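Side-chain contacts in BF1531-like N-terminal domain-containing protein (Bacteroides fragilis, PDB 3SLR), which is of uncertain function but binds magnesium in a phosphatase-like domain and probably acts as a hydrolase on ester bonds: residues A[145-148]-A[149-153]; A[174-177]-A[178-182]. One frame throughout, in Å; residues are numbered along the deposited sequence.

Interaction 1: residues A[145-148]-A[149-153]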
# COMPACT_ATOMS: atom_id res chain seq x y z
N SER A 145 5.87 9.15 -29.92
CA SER A 145 4.53 9.72 -29.82
C SER A 145 3.48 8.69 -29.40
O SER A 145 2.32 9.04 -29.23
CB SER A 145 4.12 10.33 -31.17
OG SER A 145 4.08 9.32 -32.16
N SER A 146 3.89 7.43 -29.23
CA SER A 146 2.93 6.38 -28.88
C SER A 146 2.43 6.57 -27.45
O SER A 146 3.12 7.18 -26.63
CB SER A 146 3.53 4.98 -29.03
OG SER A 146 4.44 4.68 -27.98
N PHE A 147 1.23 6.06 -27.16
CA PHE A 147 0.68 6.20 -25.81
C PHE A 147 1.53 5.44 -24.81
O PHE A 147 1.76 5.90 -23.70
CB PHE A 147 -0.77 5.75 -25.73
CG PHE A 147 -1.44 6.09 -24.41
CD1 PHE A 147 -1.81 7.40 -24.12
CD2 PHE A 147 -1.70 5.11 -23.46
CE1 PHE A 147 -2.42 7.73 -22.92
CE2 PHE A 147 -2.31 5.43 -22.25
CZ PHE A 147 -2.68 6.73 -21.98
N THR A 148 2.00 4.26 -25.21
CA THR A 148 2.83 3.44 -24.32
C THR A 148 4.13 4.14 -23.94
O THR A 148 4.51 4.16 -22.76
CB THR A 148 3.11 2.07 -24.94
OG1 THR A 148 1.94 1.25 -24.78
CG2 THR A 148 4.29 1.40 -24.26
N TYR A 149 4.80 4.76 -24.91
CA TYR A 149 6.00 5.53 -24.60
C TYR A 149 5.70 6.74 -23.69
O TYR A 149 6.37 6.93 -22.67
CB TYR A 149 6.76 5.97 -25.85
CG TYR A 149 8.07 6.62 -25.48
CD1 TYR A 149 9.20 5.84 -25.23
CD2 TYR A 149 8.17 7.99 -25.33
CE1 TYR A 149 10.40 6.43 -24.87
CE2 TYR A 149 9.38 8.59 -24.98
CZ TYR A 149 10.49 7.80 -24.75
OH TYR A 149 11.70 8.37 -24.39
N GLN A 150 4.71 7.54 -24.05
CA GLN A 150 4.38 8.73 -23.27
C GLN A 150 3.99 8.38 -21.84
O GLN A 150 4.38 9.08 -20.90
CB GLN A 150 3.28 9.53 -23.96
CG GLN A 150 3.79 10.21 -25.23
CD GLN A 150 4.84 11.27 -24.91
OE1 GLN A 150 4.65 12.09 -24.00
NE2 GLN A 150 5.95 11.24 -25.64
N LEU A 151 3.24 7.30 -21.66
CA LEU A 151 2.83 6.91 -20.31
C LEU A 151 4.00 6.43 -19.45
O LEU A 151 4.08 6.73 -18.27
CB LEU A 151 1.73 5.84 -20.36
CG LEU A 151 0.89 5.88 -19.08
CD1 LEU A 151 0.12 7.18 -19.08
CD2 LEU A 151 -0.08 4.71 -19.01
N THR A 152 4.91 5.69 -20.06
CA THR A 152 6.10 5.20 -19.38
C THR A 152 7.00 6.36 -18.95
O THR A 152 7.50 6.40 -17.82
CB THR A 152 6.87 4.22 -20.28
OG1 THR A 152 5.98 3.17 -20.68
CG2 THR A 152 8.09 3.63 -19.55
N LYS A 153 7.19 7.32 -19.85
CA LYS A 153 7.90 8.56 -19.52
C LYS A 153 7.19 9.30 -18.38
O LYS A 153 7.83 9.72 -17.40
CB LYS A 153 7.98 9.46 -20.77
CG LYS A 153 8.50 10.87 -20.50
CD LYS A 153 8.60 11.68 -21.80
CE LYS A 153 8.90 13.15 -21.53
NZ LYS A 153 9.04 13.93 -22.81
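With a first torsion of 75°, the hydroxyl of Ser146 sits between its own backbone N and carbonyl carbon, which carries OG forward to the amide of Tyr149. Ser146 OG accepts from Tyr149 N at 3.1 Å with an N-H...O angle of 162°, and the CB of Tyr149 rests against the same oxygen. This is an N-cap, a worked case of a side chain taking an amide of the first turn, where no preceding helical turn supplies carbonyls, here on helix 147-164 of the FkbH N-terminal domain. The hydroxyl's own proton can go to the carbonyl of Ala140 or Val143, both within bonding reach, or be shared between them, tying the cap to the preceding loop. The regular ladder then starts, Gln150 N meeting Ser146 O at 3.1 Å. On the buried flank Phe147 and Leu151 run side by side and lean the same way, CE2 of the ring 4.0 Å from CD2 of the leucine, both packed on helix 86-94. Toward solvent, Thr152 OG1 folds back beside its own N (chi1 -56°) and gives a 2.7 Å bond to Thr148 O, which Thr152 N reaches from the other face of the carbonyl plane.

Interaction 2: residues A[174-177]-A[178-182]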
# COMPACT_ATOMS: atom_id res chain seq x y z
N ALA A 174 -0.60 2.27 -10.30
CA ALA A 174 0.01 1.44 -11.34
C ALA A 174 0.49 0.10 -10.78
O ALA A 174 0.20 -0.96 -11.35
CB ALA A 174 1.17 2.18 -12.02
N GLY A 175 1.20 0.13 -9.66
CA GLY A 175 1.71 -1.08 -9.05
C GLY A 175 0.59 -1.94 -8.49
O GLY A 175 0.63 -3.17 -8.54
N ILE A 176 -0.41 -1.28 -7.90
CA ILE A 176 -1.59 -1.97 -7.40
C ILE A 176 -2.27 -2.73 -8.56
O ILE A 176 -2.56 -3.92 -8.46
CB ILE A 176 -2.59 -0.96 -6.78
CG1 ILE A 176 -1.96 -0.28 -5.56
CG2 ILE A 176 -3.91 -1.63 -6.41
CD1 ILE A 176 -2.69 0.98 -5.12
N SER A 177 -2.52 -2.01 -9.65
CA SER A 177 -3.21 -2.57 -10.80
C SER A 177 -2.41 -3.68 -11.48
O SER A 177 -2.98 -4.62 -12.04
CB SER A 177 -3.55 -1.47 -11.80
OG SER A 177 -4.46 -0.53 -11.24
N ALA A 178 -1.08 -3.57 -11.45
CA ALA A 178 -0.23 -4.61 -12.06
C ALA A 178 -0.50 -5.97 -11.41
O ALA A 178 -0.43 -7.00 -12.06
CB ALA A 178 1.25 -4.27 -11.95
N LYS A 179 -0.82 -5.98 -10.12
CA LYS A 179 -1.13 -7.24 -9.44
C LYS A 179 -2.51 -7.78 -9.80
O LYS A 179 -2.65 -8.93 -10.20
CB LYS A 179 -1.01 -7.07 -7.91
CG LYS A 179 -1.44 -8.32 -7.13
CD LYS A 179 -1.15 -8.19 -5.63
CE LYS A 179 -1.94 -9.23 -4.82
NZ LYS A 179 -1.60 -10.63 -5.17
N TYR A 180 -3.54 -6.95 -9.64
CA TYR A 180 -4.91 -7.41 -9.84
C TYR A 180 -5.30 -7.47 -11.32
O TYR A 180 -6.13 -8.30 -11.72
CB TYR A 180 -5.90 -6.48 -9.13
CG TYR A 180 -5.77 -6.53 -7.62
CD1 TYR A 180 -4.96 -5.63 -6.94
CD2 TYR A 180 -6.44 -7.50 -6.89
CE1 TYR A 180 -4.85 -5.69 -5.56
CE2 TYR A 180 -6.34 -7.57 -5.51
CZ TYR A 180 -5.54 -6.66 -4.85
OH TYR A 180 -5.44 -6.73 -3.48
N GLY A 181 -4.72 -6.58 -12.12
CA GLY A 181 -5.04 -6.52 -13.54
C GLY A 181 -6.20 -5.59 -13.84
O GLY A 181 -7.16 -5.51 -13.08
N ARG A 182 -6.13 -4.91 -14.98
CA ARG A 182 -7.21 -4.03 -15.40
C ARG A 182 -8.50 -4.82 -15.58
O ARG A 182 -9.58 -4.30 -15.34
CB ARG A 182 -6.83 -3.28 -16.68
CG ARG A 182 -7.89 -2.25 -17.11
CD ARG A 182 -7.40 -1.36 -18.25
NE ARG A 182 -7.29 -2.08 -19.52
CZ ARG A 182 -6.17 -2.57 -20.02
NH1 ARG A 182 -5.02 -2.44 -19.37
NH2 ARG A 182 -6.19 -3.21 -21.19
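Ala174 opens the series by offering its carbonyl O to Ala178 N at 2.9 Å, and the methyl of Ala178 lies against that same oxygen. Gly175, lacking a side chain, adds backbone alone: its O lies 3.6 Å from Ala178 CB. Ile176 brings both a carbonyl and a branch. Its CG2 comes within 4.2 Å of Tyr180 CD1, the two side chains crossing at a slant, while its O lies at the edge of the tyrosine ring, near the ring plane and 3.3 Å from CD1. Tyr180 is placed for this by a chi1 of -67°, which sets CG beside the backbone N and leaves the CD1 edge of the ring beside the Ile176 carbonyl. That carbonyl is shared by two weak bonds, from Lys179 N at 3.2 Å and from Tyr180 N at 3.4 Å, a spreading that accompanies the end of helix 173-180, the helix that follows the edge strand 168-171 of the five-stranded parallel sheet. The side chain of Lys179 leads away from this turn, and its NZ forms a salt bridge with Glu365. Ile176 and Tyr180 both also pack on helix 203-217. Ser177 comes last: its O takes the amide of Gly181 at 2.6 Å. Gly181 has left helical angles for a positive phi of 90°, a region of backbone angles that glycine enters readily; it ends one helix and occupies the N-cap position of helix 182-185.

In the fold
Both contacts are local and sit in the FkbH N-terminal domain, their centres about 18 Å apart and their nearest atoms about 8 Å, without touching; each lies away from the magnesium site. They illustrate opposite ends of helices: interaction 1 begins helix 147-164, interaction 2 closes helix 173-180 and leads into the next. Each mixes buried and more exposed residues, but interaction 1 has the larger share of buried ones, set against helices 86-94 and 104-118, whereas interaction 2 leans on helix 203-217 and has more exposed residues. A hydroxyl does the capping at the start; at the finish, main-chain carbonyls and a glycine handle the turn.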